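Local coordinates for protein ribokinase (Staphylococcus aureus, PDB 3RY7) that phosphorylates D-ribose at O-5 with ATP and magnesium, yielding D-ribose 5-phosphate for nucleotide, histidine and tryptophan synthesis or the pentose phosphate pathway, at residues P146-I149 and S150-I154; N126-D129 and A130-A134; M117-T120 and P121-I125; I81-S84 and Y85-K88. All blocks are in the same frame, centred on the assembly; numbering follows the deposited sequence.

Interaction 1. Residues P146-I149 and S150-I154; sequences PAII and SAFEI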
ATOM      1  N   PRO A 146      11.602  26.252 -23.301  1.00 22.99           N
ATOM      2  CA  PRO A 146      12.099  27.620 -23.045  1.00 20.77           C
ATOM      3  C   PRO A 146      12.089  27.977 -21.548  1.00 24.16           C
ATOM      4  O   PRO A 146      12.963  28.708 -21.092  1.00 20.06           O
ATOM      5  CB  PRO A 146      11.142  28.522 -23.848  1.00 20.44           C
ATOM      6  CG  PRO A 146      10.558  27.622 -24.903  1.00 24.61           C
ATOM      7  CD  PRO A 146      10.467  26.240 -24.242  1.00 21.75           C
ATOM      8  N   ALA A 147      11.148  27.442 -20.778  1.00 19.25           N
ATOM      9  CA  ALA A 147      11.202  27.655 -19.340  1.00 21.37           C
ATOM     10  C   ALA A 147      12.421  26.969 -18.717  1.00 22.44           C
ATOM     11  O   ALA A 147      13.056  27.517 -17.805  1.00 19.73           O
ATOM     12  CB  ALA A 147       9.917  27.168 -18.651  1.00 19.94           C
ATOM     13  N   ILE A 148      12.715  25.756 -19.178  1.00 21.24           N
ATOM     14  CA  ILE A 148      13.842  25.011 -18.634  1.00 20.94           C
ATOM     15  C   ILE A 148      15.172  25.707 -19.003  1.00 18.46           C
ATOM     16  O   ILE A 148      16.054  25.855 -18.163  1.00 18.61           O
ATOM     17  CB  ILE A 148      13.850  23.542 -19.111  1.00 20.40           C
ATOM     18  CG1 ILE A 148      12.572  22.797 -18.662  1.00 19.27           C
ATOM     19  CG2 ILE A 148      15.091  22.816 -18.554  1.00 21.06           C
ATOM     20  CD1 ILE A 148      12.421  21.454 -19.307  1.00 15.48           C
ATOM     21  N   ILE A 149      15.289  26.144 -20.251  1.00 18.48           N
ATOM     22  CA  ILE A 149      16.481  26.874 -20.700  1.00 22.41           C
ATOM     23  C   ILE A 149      16.741  28.079 -19.796  1.00 26.45           C
ATOM     24  O   ILE A 149      17.867  28.320 -19.339  1.00 23.84           O
ATOM     25  CB  ILE A 149      16.345  27.323 -22.160  1.00 22.40           C
ATOM     26  CG1 ILE A 149      16.469  26.122 -23.096  1.00 18.91           C
ATOM     27  CG2 ILE A 149      17.414  28.353 -22.508  1.00 26.80           C
ATOM     28  CD1 ILE A 149      16.136  26.454 -24.549  1.00 23.99           C
ATOM     29  N   SER A 150      15.681  28.810 -19.480  1.00 24.15           N
ATOM     30  CA  SER A 150      15.855  30.023 -18.697  1.00 24.39           C
ATOM     31  C   SER A 150      16.303  29.722 -17.254  1.00 29.02           C
ATOM     32  O   SER A 150      17.131  30.451 -16.675  1.00 22.14           O
ATOM     33  CB  SER A 150      14.581  30.873 -18.752  1.00 27.39           C
ATOM     34  OG  SER A 150      14.134  31.170 -17.448  1.00 37.56           O
ATOM     35  N   ALA A 151      15.776  28.637 -16.682  1.00 24.04           N
ATOM     36  CA  ALA A 151      16.160  28.238 -15.335  1.00 24.12           C
ATOM     37  C   ALA A 151      17.615  27.731 -15.307  1.00 19.94           C
ATOM     38  O   ALA A 151      18.354  27.980 -14.355  1.00 17.69           O
ATOM     39  CB  ALA A 151      15.210  27.174 -14.806  1.00 25.07           C
ATOM     40  N   PHE A 152      18.011  27.033 -16.370  1.00 18.62           N
ATOM     41  CA  PHE A 152      19.361  26.471 -16.457  1.00 23.61           C
ATOM     42  C   PHE A 152      20.397  27.570 -16.765  1.00 22.70           C
ATOM     43  O   PHE A 152      21.549  27.463 -16.360  1.00 28.04           O
ATOM     44  CB  PHE A 152      19.419  25.350 -17.509  1.00 19.68           C
ATOM     45  CG  PHE A 152      18.879  24.013 -17.023  1.00 21.02           C
ATOM     46  CD1 PHE A 152      19.019  22.863 -17.810  1.00 21.02           C
ATOM     47  CD2 PHE A 152      18.250  23.903 -15.780  1.00 15.70           C
ATOM     48  CE1 PHE A 152      18.520  21.614 -17.366  1.00 21.43           C
ATOM     49  CE2 PHE A 152      17.769  22.662 -15.320  1.00 23.66           C
ATOM     50  CZ  PHE A 152      17.901  21.514 -16.119  1.00 19.71           C
ATOM     51  N   GLU A 153      19.983  28.622 -17.470  1.00 23.97           N
ATOM     52  CA  GLU A 153      20.872  29.785 -17.705  1.00 22.32           C
ATOM     53  C   GLU A 153      21.210  30.485 -16.401  1.00 24.34           C
ATOM     54  O   GLU A 153      22.380  30.763 -16.103  1.00 26.55           O
ATOM     55  CB  GLU A 153      20.260  30.760 -18.698  1.00 19.88           C
ATOM     56  CG  GLU A 153      20.257  30.246 -20.126  1.00 20.08           C
ATOM     57  CD  GLU A 153      19.347  31.067 -21.027  1.00 25.03           C
ATOM     58  OE1 GLU A 153      18.427  31.713 -20.464  1.00 25.73           O
ATOM     59  OE2 GLU A 153      19.540  31.050 -22.278  1.00 20.28           O
ATOM     60  N   ILE A 154      20.184  30.704 -15.590  1.00 25.10           N
ATOM     61  CA  ILE A 154      20.363  31.270 -14.259  1.00 19.11           C
ATOM     62  C   ILE A 154      21.256  30.410 -13.386  1.00 28.84           C
ATOM     63  O   ILE A 154      22.176  30.923 -12.730  1.00 27.30           O
ATOM     64  CB  ILE A 154      19.008  31.459 -13.552  1.00 25.34           C
ATOM     65  CG1 ILE A 154      18.154  32.504 -14.292  1.00 28.45           C
ATOM     66  CG2 ILE A 154      19.203  31.848 -12.091  1.00 21.87           C
ATOM     67  CD1 ILE A 154      16.739  32.610 -13.738  1.00 30.65           C
TER
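A chi1 of -61° puts Ile148 CG1 beside its backbone N and turns CG2 toward Phe152, which, one turn on, holds its ring anti to its own carbonyl carbon (chi1 -80°); the two side chains thereby run alongside each other and the methyl comes to rest over the ring. Ile148 CG2 sits 3.9 Å from the centroid of the Phe152 ring and 11° off its normal, a CH-pi contact on the face; its nearest ring atom is Phe152 CE1 at 3.8 Å. The backbones of the pair are joined by Phe152 N to Ile148 O, 2.9 Å. This is an i to i+4 pair on helix 145-157, the connecting helix of the beta-alpha-beta unit between strands 136-140 and 161-165 in the pfkB kinase fold. Leu176 of helix 174-177 packs on Ile148, Ile149 and Phe152, while Ser150 and Ala151 face helix 121-125. Farther round, Ile149 and Glu153 meet at an angle: Glu153, extended beyond CG, passes its CG 3.2 Å from Ile149 O and brings OE2 to 3.4 Å from Ile149 CG2, a van der Waals approach of carboxylate to methyl. The same Ile149 O takes the backbone hydrogen bond of Glu153 N at 2.8 Å.

Interaction 2. Residues N126-D129 and A130-A134; sequences NAKD and AIINA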
ATOM      1  N   ASN A 126      10.930  35.044 -12.386  1.00 37.08           N
ATOM      2  CA  ASN A 126      10.223  35.420 -11.184  1.00 39.79           C
ATOM      3  C   ASN A 126      10.679  34.641  -9.952  1.00 34.44           C
ATOM      4  O   ASN A 126      10.581  35.140  -8.838  1.00 37.78           O
ATOM      5  CB  ASN A 126       8.721  35.239 -11.406  1.00 47.06           C
ATOM      6  CG  ASN A 126       7.912  36.373 -10.835  1.00 56.39           C
ATOM      7  OD1 ASN A 126       7.622  37.350 -11.531  1.00 66.12           O
ATOM      8  ND2 ASN A 126       7.544  36.257  -9.557  1.00 57.51           N
ATOM      9  N   ALA A 127      11.183  33.425 -10.152  1.00 35.51           N
ATOM     10  CA  ALA A 127      11.565  32.569  -9.027  1.00 35.25           C
ATOM     11  C   ALA A 127      13.078  32.458  -8.826  1.00 38.06           C
ATOM     12  O   ALA A 127      13.545  31.576  -8.114  1.00 38.24           O
ATOM     13  CB  ALA A 127      10.965  31.187  -9.212  1.00 37.14           C
ATOM     14  N   LYS A 128      13.834  33.370  -9.434  1.00 37.15           N
ATOM     15  CA  LYS A 128      15.295  33.239  -9.526  1.00 38.58           C
ATOM     16  C   LYS A 128      16.007  33.122  -8.178  1.00 40.39           C
ATOM     17  O   LYS A 128      17.065  32.511  -8.080  1.00 39.86           O
ATOM     18  CB  LYS A 128      15.907  34.388 -10.354  1.00 32.61           C
ATOM     19  CG  LYS A 128      16.153  35.664  -9.574  1.00 33.45           C
ATOM     20  CD  LYS A 128      16.257  36.858 -10.507  0.47 36.33           C
ATOM     21  CE  LYS A 128      17.422  36.716 -11.480  0.89 38.23           C
ATOM     22  NZ  LYS A 128      18.714  37.181 -10.907  1.00 36.49           N
ATOM     23  N   ASP A 129      15.427  33.693  -7.134  1.00 42.43           N
ATOM     24  CA  ASP A 129      16.074  33.643  -5.832  1.00 45.42           C
ATOM     25  C   ASP A 129      16.317  32.216  -5.378  1.00 44.27           C
ATOM     26  O   ASP A 129      17.374  31.895  -4.834  1.00 47.53           O
ATOM     27  CB  ASP A 129      15.242  34.379  -4.791  1.00 50.18           C
ATOM     28  CG  ASP A 129      15.719  35.791  -4.572  0.73 51.79           C
ATOM     29  OD1 ASP A 129      16.608  35.983  -3.711  0.49 59.85           O
ATOM     30  OD2 ASP A 129      15.213  36.698  -5.262  1.00 49.40           O
ATOM     31  N   ALA A 130      15.320  31.367  -5.601  1.00 42.67           N
ATOM     32  CA  ALA A 130      15.405  29.956  -5.246  1.00 44.81           C
ATOM     33  C   ALA A 130      16.549  29.259  -5.988  1.00 42.01           C
ATOM     34  O   ALA A 130      17.338  28.521  -5.395  1.00 46.81           O
ATOM     35  CB  ALA A 130      14.081  29.270  -5.548  1.00 38.51           C
ATOM     36  N   ILE A 131      16.633  29.506  -7.291  1.00 35.29           N
ATOM     37  CA  ILE A 131      17.660  28.897  -8.122  1.00 35.66           C
ATOM     38  C   ILE A 131      19.077  29.324  -7.712  1.00 42.58           C
ATOM     39  O   ILE A 131      19.949  28.485  -7.490  1.00 32.57           O
ATOM     40  CB  ILE A 131      17.412  29.204  -9.591  1.00 29.01           C
ATOM     41  CG1 ILE A 131      16.101  28.536 -10.035  1.00 29.09           C
ATOM     42  CG2 ILE A 131      18.594  28.752 -10.433  1.00 30.69           C
ATOM     43  CD1 ILE A 131      15.528  29.058 -11.335  1.00 19.86           C
ATOM     44  N   ILE A 132      19.296  30.626  -7.582  1.00 36.22           N
ATOM     45  CA  ILE A 132      20.628  31.130  -7.288  1.00 40.08           C
ATOM     46  C   ILE A 132      21.244  30.503  -6.040  1.00 41.07           C
ATOM     47  O   ILE A 132      22.444  30.226  -5.997  1.00 43.08           O
ATOM     48  CB  ILE A 132      20.627  32.658  -7.192  1.00 36.86           C
ATOM     49  CG1 ILE A 132      20.364  33.245  -8.579  1.00 32.34           C
ATOM     50  CG2 ILE A 132      21.948  33.161  -6.613  1.00 43.79           C
ATOM     51  CD1 ILE A 132      20.340  34.744  -8.608  1.00 43.10           C
ATOM     52  N   ASN A 133      20.422  30.245  -5.036  1.00 44.88           N
ATOM     53  CA  ASN A 133      20.947  29.725  -3.780  1.00 51.35           C
ATOM     54  C   ASN A 133      20.901  28.207  -3.665  1.00 43.92           C
ATOM     55  O   ASN A 133      21.168  27.648  -2.600  1.00 45.40           O
ATOM     56  CB  ASN A 133      20.279  30.417  -2.588  1.00 48.55           C
ATOM     57  CG  ASN A 133      20.572  31.916  -2.557  1.00 58.97           C
ATOM     58  OD1 ASN A 133      21.721  32.339  -2.724  1.00 59.58           O
ATOM     59  ND2 ASN A 133      19.532  32.724  -2.361  1.00 66.06           N
ATOM     60  N   ALA A 134      20.595  27.546  -4.775  1.00 38.00           N
ATOM     61  CA  ALA A 134      20.510  26.087  -4.798  1.00 39.71           C
ATOM     62  C   ALA A 134      21.860  25.414  -5.086  1.00 38.13           C
ATOM     63  O   ALA A 134      22.743  26.011  -5.703  1.00 32.21           O
ATOM     64  CB  ALA A 134      19.480  25.636  -5.832  1.00 32.03           C
TER
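The backbone forms a short helix of under two turns, residues 128-132, with flanking bonds at both ends. Ala130 N is bonded to Ala127 O at 3.1 Å, an i to i+3 bond at the start. Ile132 N follows with an i to i+4 bond to Lys128 O at 3.0 Å, and Asn133 N is held only weakly by Asp129 O. Lys128 and Ile132 run alongside each other: with CG placed between N and the carbonyl carbon (chi1 84°) and bends at chi3 and chi4, the lysine curls until NZ stands 3.7 Å from Ile132 CD1, an ammonium beside a methyl. Ile132 CG1 also passes 3.4 Å from Lys128 O, the carbonyl that its own N-H uses. Helix 128-132 leads into strand 136-140 of the large, mostly parallel sheet. Ile131 is turned to helix 145-157, whereas Ala130 rests on Val6 of strand 4-8 and Thr58 of strand 56-64. At the far end Asn133 is the first residue to leave helical angles; its ND2 lies 3.4 Å from Asp129 O, and its carbonyl accepts a weak hydrogen bond from Lys4.

Interaction 3. Residues M117-T120 and P121-I125; sequences MTMT and PEDVI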
ATOM      1  N   MET A 117       2.247  23.313 -19.162  1.00 18.93           N
ATOM      2  CA  MET A 117       2.775  23.698 -20.466  1.00 18.06           C
ATOM      3  C   MET A 117       2.514  25.167 -20.821  1.00 26.23           C
ATOM      4  O   MET A 117       2.727  25.585 -21.960  1.00 20.59           O
ATOM      5  CB  MET A 117       2.258  22.752 -21.549  1.00 18.25           C
ATOM      6  CG  MET A 117       2.777  21.315 -21.356  1.00 19.63           C
ATOM      7  SD  MET A 117       4.590  21.264 -21.377  1.00 24.02           S
ATOM      8  CE  MET A 117       4.906  21.576 -23.101  1.00 30.33           C
ATOM      9  N   THR A 118       2.063  25.954 -19.848  1.00 24.13           N
ATOM     10  CA  THR A 118       2.026  27.402 -20.054  1.00 23.30           C
ATOM     11  C   THR A 118       3.165  28.104 -19.292  1.00 26.08           C
ATOM     12  O   THR A 118       3.241  29.334 -19.277  1.00 25.27           O
ATOM     13  CB  THR A 118       0.681  28.006 -19.609  1.00 24.34           C
ATOM     14  OG1 THR A 118       0.601  27.996 -18.177  1.00 19.67           O
ATOM     15  CG2 THR A 118      -0.504  27.222 -20.228  1.00 23.44           C
ATOM     16  N   MET A 119       4.042  27.330 -18.644  1.00 18.61           N
ATOM     17  CA  MET A 119       5.087  27.949 -17.839  1.00 22.09           C
ATOM     18  C   MET A 119       6.063  28.635 -18.777  1.00 25.46           C
ATOM     19  O   MET A 119       6.488  28.027 -19.751  1.00 21.79           O
ATOM     20  CB  MET A 119       5.819  26.932 -16.976  1.00 18.87           C
ATOM     21  CG  MET A 119       6.741  27.603 -15.994  1.00 24.13           C
ATOM     22  SD  MET A 119       7.781  26.483 -15.040  1.00 32.27           S
ATOM     23  CE  MET A 119       6.606  25.820 -13.858  1.00 24.24           C
ATOM     24  N   THR A 120       6.383  29.899 -18.489  1.00 21.85           N
ATOM     25  CA  THR A 120       7.236  30.721 -19.364  1.00 24.51           C
ATOM     26  C   THR A 120       8.550  31.113 -18.681  1.00 20.62           C
ATOM     27  O   THR A 120       8.695  30.997 -17.454  1.00 21.51           O
ATOM     28  CB  THR A 120       6.558  32.062 -19.727  1.00 20.22           C
ATOM     29  OG1 THR A 120       6.378  32.822 -18.531  1.00 22.61           O
ATOM     30  CG2 THR A 120       5.218  31.857 -20.409  1.00 29.02           C
ATOM     31  N   PRO A 121       9.514  31.613 -19.467  1.00 23.15           N
ATOM     32  CA  PRO A 121      10.753  32.105 -18.842  1.00 25.92           C
ATOM     33  C   PRO A 121      10.476  33.164 -17.777  1.00 26.51           C
ATOM     34  O   PRO A 121      11.155  33.196 -16.747  1.00 27.51           O
ATOM     35  CB  PRO A 121      11.521  32.695 -20.016  1.00 29.16           C
ATOM     36  CG  PRO A 121      11.093  31.850 -21.173  1.00 27.90           C
ATOM     37  CD  PRO A 121       9.642  31.486 -20.927  1.00 21.68           C
ATOM     38  N   GLU A 122       9.474  33.999 -18.010  1.00 25.82           N
ATOM     39  CA  GLU A 122       9.133  34.973 -17.005  1.00 27.05           C
ATOM     40  C   GLU A 122       8.611  34.406 -15.723  1.00 25.54           C
ATOM     41  O   GLU A 122       8.923  34.909 -14.710  1.00 28.35           O
ATOM     42  CB  GLU A 122       8.282  36.129 -17.520  1.00 37.82           C
ATOM     43  CG  GLU A 122       7.496  35.865 -18.710  0.57 34.35           C
ATOM     44  CD  GLU A 122       8.298  35.655 -19.929  0.96 35.96           C
ATOM     45  OE1 GLU A 122       9.002  36.567 -20.322  0.37 38.54           O
ATOM     46  OE2 GLU A 122       8.208  34.596 -20.522  0.53 30.85           O
ATOM     47  N   ASP A 123       7.870  33.319 -15.783  1.00 24.34           N
ATOM     48  CA  ASP A 123       7.490  32.588 -14.581  1.00 26.88           C
ATOM     49  C   ASP A 123       8.741  32.159 -13.839  1.00 28.14           C
ATOM     50  O   ASP A 123       8.817  32.258 -12.619  1.00 30.35           O
ATOM     51  CB  ASP A 123       6.654  31.354 -14.942  1.00 25.75           C
ATOM     52  CG  ASP A 123       5.252  31.720 -15.408  1.00 29.57           C
ATOM     53  OD1 ASP A 123       4.668  32.689 -14.852  1.00 26.63           O
ATOM     54  OD2 ASP A 123       4.746  31.053 -16.333  1.00 28.26           O
ATOM     55  N   VAL A 124       9.723  31.678 -14.588  1.00 27.04           N
ATOM     56  CA  VAL A 124      10.965  31.194 -14.004  1.00 25.57           C
ATOM     57  C   VAL A 124      11.816  32.323 -13.422  1.00 24.13           C
ATOM     58  O   VAL A 124      12.280  32.227 -12.288  1.00 28.74           O
ATOM     59  CB  VAL A 124      11.791  30.416 -15.042  1.00 28.57           C
ATOM     60  CG1 VAL A 124      13.162  30.022 -14.449  1.00 26.84           C
ATOM     61  CG2 VAL A 124      11.013  29.175 -15.524  1.00 26.18           C
ATOM     62  N   ILE A 125      12.028  33.382 -14.202  1.00 33.29           N
ATOM     63  CA  ILE A 125      12.821  34.542 -13.749  1.00 34.73           C
ATOM     64  C   ILE A 125      12.254  35.006 -12.431  1.00 38.48           C
ATOM     65  O   ILE A 125      12.974  35.293 -11.471  1.00 31.93           O
ATOM     66  CB  ILE A 125      12.734  35.704 -14.738  1.00 38.36           C
ATOM     67  CG1 ILE A 125      13.850  35.607 -15.769  1.00 39.08           C
ATOM     68  CG2 ILE A 125      12.856  37.036 -14.008  1.00 46.34           C
ATOM     69  CD1 ILE A 125      14.065  34.223 -16.308  1.00 38.67           C
TER
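Thr120 and Asp123 form a capping box at the start of helix 121-125, Thr120 being the N-cap and the loop from strand 107-112 leading into it. Its two bonds are reciprocal. Asp123 N donates to Thr120 OG1 at 3.2 Å, the hydroxyl standing in for the carbonyl that the first turn lacks; chi1 of 64° sets OG1 between the backbone N and carbonyl carbon, within reach of Asp123 N. In return Thr120 N donates to Asp123 OD2 at 2.9 Å, with 160° at the hydrogen, reaching the oxygen on its anti side and 28° out of the carboxylate plane. The helix proper opens with Val124 N to Thr120 O, 3.1 Å.

Charge adds a further hold. Asp123 OD2 also makes a salt bridge to Lys62 NZ of strand 56-64, and that lysine donates to Thr118 O as well, so one ammonium joins the loop before the cap to the carboxylate within it. The negative oxygen, close to the positive end of the helix, is probably stabilised in its ionised state by both.

Apolar contacts complete the junction. Met119 extends its CG away from its backbone N, which carries the chain past Asp123, with Met119 CG 3.9 Å from Asp123 CB, and on toward Val124. The Met119 side chain also packs on Val143 and Pro144, whereas Val124 is backed by Ser150 and Ala151 of helix 145-157. Met119 SD comes to 4.2 Å from Val124 CG2.

Interaction 4. Residues I81-S84 and Y85-K88; sequences IDTS and YIIK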
ATOM      1  N   ILE A  81       8.143  21.257   1.608  1.00 33.90           N
ATOM      2  CA  ILE A  81       8.586  21.850   0.364  1.00 32.01           C
ATOM      3  C   ILE A  81       8.204  23.318   0.366  1.00 36.35           C
ATOM      4  O   ILE A  81       7.061  23.662   0.660  1.00 39.38           O
ATOM      5  CB  ILE A  81       7.928  21.168  -0.817  1.00 30.54           C
ATOM      6  CG1 ILE A  81       8.397  19.709  -0.903  1.00 33.22           C
ATOM      7  CG2 ILE A  81       8.239  21.935  -2.096  1.00 26.40           C
ATOM      8  CD1 ILE A  81       7.489  18.799  -1.733  1.00 23.65           C
ATOM      9  N   ASP A  82       9.159  24.190   0.061  1.00 30.30           N
ATOM     10  CA  ASP A  82       8.867  25.621   0.015  1.00 34.67           C
ATOM     11  C   ASP A  82       7.999  25.882  -1.212  1.00 33.85           C
ATOM     12  O   ASP A  82       8.401  25.603  -2.339  1.00 29.97           O
ATOM     13  CB  ASP A  82      10.159  26.450  -0.003  1.00 31.63           C
ATOM     14  CG  ASP A  82       9.908  27.956  -0.140  1.00 38.56           C
ATOM     15  OD1 ASP A  82      10.887  28.730  -0.183  1.00 43.23           O
ATOM     16  OD2 ASP A  82       8.742  28.379  -0.207  1.00 37.42           O
ATOM     17  N   THR A  83       6.794  26.389  -0.980  1.00 30.89           N
ATOM     18  CA  THR A  83       5.819  26.565  -2.050  1.00 30.65           C
ATOM     19  C   THR A  83       5.667  28.017  -2.501  1.00 31.37           C
ATOM     20  O   THR A  83       4.767  28.335  -3.284  1.00 31.19           O
ATOM     21  CB  THR A  83       4.453  26.012  -1.632  1.00 36.63           C
ATOM     22  OG1 THR A  83       4.146  26.469  -0.307  1.00 38.15           O
ATOM     23  CG2 THR A  83       4.484  24.477  -1.621  1.00 35.42           C
ATOM     24  N   SER A  84       6.573  28.878  -2.035  1.00 31.97           N
ATOM     25  CA  SER A  84       6.569  30.315  -2.343  1.00 30.51           C
ATOM     26  C   SER A  84       6.526  30.657  -3.823  1.00 30.13           C
ATOM     27  O   SER A  84       6.098  31.750  -4.206  1.00 30.54           O
ATOM     28  CB  SER A  84       7.817  30.984  -1.771  1.00 28.83           C
ATOM     29  OG  SER A  84       7.870  30.835  -0.377  1.00 31.59           O
ATOM     30  N   TYR A  85       6.994  29.740  -4.658  1.00 27.72           N
ATOM     31  CA  TYR A  85       7.174  30.057  -6.061  1.00 23.25           C
ATOM     32  C   TYR A  85       6.204  29.321  -6.977  1.00 25.88           C
ATOM     33  O   TYR A  85       6.295  29.420  -8.193  1.00 24.85           O
ATOM     34  CB  TYR A  85       8.638  29.839  -6.464  1.00 29.56           C
ATOM     35  CG  TYR A  85       9.588  30.693  -5.634  1.00 30.13           C
ATOM     36  CD1 TYR A  85       9.849  32.019  -5.985  1.00 32.18           C
ATOM     37  CD2 TYR A  85      10.184  30.191  -4.475  1.00 30.69           C
ATOM     38  CE1 TYR A  85      10.700  32.816  -5.219  1.00 33.45           C
ATOM     39  CE2 TYR A  85      11.041  30.982  -3.700  1.00 35.52           C
ATOM     40  CZ  TYR A  85      11.295  32.292  -4.083  1.00 35.59           C
ATOM     41  OH  TYR A  85      12.139  33.077  -3.331  1.00 41.42           O
ATOM     42  N   ILE A  86       5.252  28.605  -6.388  1.00 23.95           N
ATOM     43  CA  ILE A  86       4.223  27.959  -7.197  1.00 28.48           C
ATOM     44  C   ILE A  86       3.307  28.999  -7.845  1.00 26.78           C
ATOM     45  O   ILE A  86       2.839  29.933  -7.188  1.00 28.89           O
ATOM     46  CB  ILE A  86       3.377  26.988  -6.373  1.00 28.16           C
ATOM     47  CG1 ILE A  86       4.244  25.832  -5.885  1.00 24.67           C
ATOM     48  CG2 ILE A  86       2.198  26.475  -7.203  1.00 27.82           C
ATOM     49  CD1 ILE A  86       3.502  24.868  -5.000  1.00 24.63           C
ATOM     50  N   ILE A  87       3.056  28.823  -9.134  1.00 22.76           N
ATOM     51  CA  ILE A  87       2.291  29.763  -9.934  1.00 25.05           C
ATOM     52  C   ILE A  87       0.895  29.217 -10.222  1.00 27.43           C
ATOM     53  O   ILE A  87       0.748  28.032 -10.510  1.00 23.16           O
ATOM     54  CB  ILE A  87       3.001  29.990 -11.283  1.00 23.12           C
ATOM     55  CG1 ILE A  87       4.415  30.515 -11.053  1.00 25.55           C
ATOM     56  CG2 ILE A  87       2.211  30.949 -12.175  1.00 23.39           C
ATOM     57  CD1 ILE A  87       5.443  29.802 -11.902  1.00 32.03           C
ATOM     58  N   LYS A  88      -0.123  30.076 -10.145  1.00 26.47           N
ATOM     59  CA  LYS A  88      -1.491  29.692 -10.533  1.00 30.42           C
ATOM     60  C   LYS A  88      -1.940  30.545 -11.688  1.00 26.57           C
ATOM     61  O   LYS A  88      -1.734  31.756 -11.687  1.00 33.02           O
ATOM     62  CB  LYS A  88      -2.481  29.847  -9.384  1.00 25.68           C
ATOM     63  CG  LYS A  88      -2.135  29.025  -8.164  1.00 21.78           C
ATOM     64  CD  LYS A  88      -3.298  28.961  -7.179  1.00 32.15           C
ATOM     65  CE  LYS A  88      -2.858  28.405  -5.828  1.00 31.96           C
ATOM     66  NZ  LYS A  88      -4.000  28.292  -4.855  1.00 40.16           N
TER
HETATM   67  O   HOH W   1       7.867  27.143  -4.471  1.00 28.75           O
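Thr83 and Ile86 run their side chains alongside each other from the two ends of a type I turn. Thr83 has OG1 between the backbone N and carbonyl carbon, which leaves CG2 beside its N, and Ile86 extends CD1 to meet that methyl, Thr83 CG2, at 3.5 Å. Phe76 of helix 70-78 packs against both residues. The turn is closed by a hydrogen bond from Ile86 N to Thr83 O at 3.2 Å.

Between these ends, Ser84 and Tyr85 carry the corner. Ser84 CB lies over one face of the tyrosine ring, 4.1 Å from the Tyr85 ring centroid and 29° off the normal, a CH-pi contact. Asp82 OD1 is at the ring edge, 4.2 Å from Tyr85 CE2, with the carboxylate turned 54° to the ring.

The other oxygen is used twice within the loop. Asp82 has CG anti to its backbone N (chi1 176°), an orientation that swings OD2 over the chain to Ser84. Asp82 OD2 takes the hydroxyl of Ser84 OG at 2.6 Å on its syn lone pair, and it takes the Ser84 backbone N-H from above the carboxylate plane, an Asx turn. A water accepts from Tyr85 N and donates to Asp82 O, bridging the start of this bend to its corner. The bend lies between helix 70-78 and strand 87-89, and two donors on one carboxylate oxygen probably favour the ionised aspartate and fix its rotation.

Interactions 1, 2 and 3 form a tight group. The centres of interactions 1 and 3 lie about 9 Å apart, and those of interactions 1 and 2 about 11 Å. Ile154 CG2 of helix 145-157 touches Ile131 CG2 at 3.6 Å, and Ala151 CB meets Val124 CG1 at 3.5 Å, so the helix packs on both short helices that precede it in the chain. Interaction 4 joins from the sheet edge: Tyr85 CD1 touches Ala127 CB at 3.5 Å, and Ile87 CD1 reaches Asp123 CB at 3.6 Å. It does not touch interaction 1. Residues that probably bind substrate lie near: side chain to side chain, Glu142 is about 8 Å from Ile148 and about 9 Å from Met119, and Ala44 about 9 Å from Ile86.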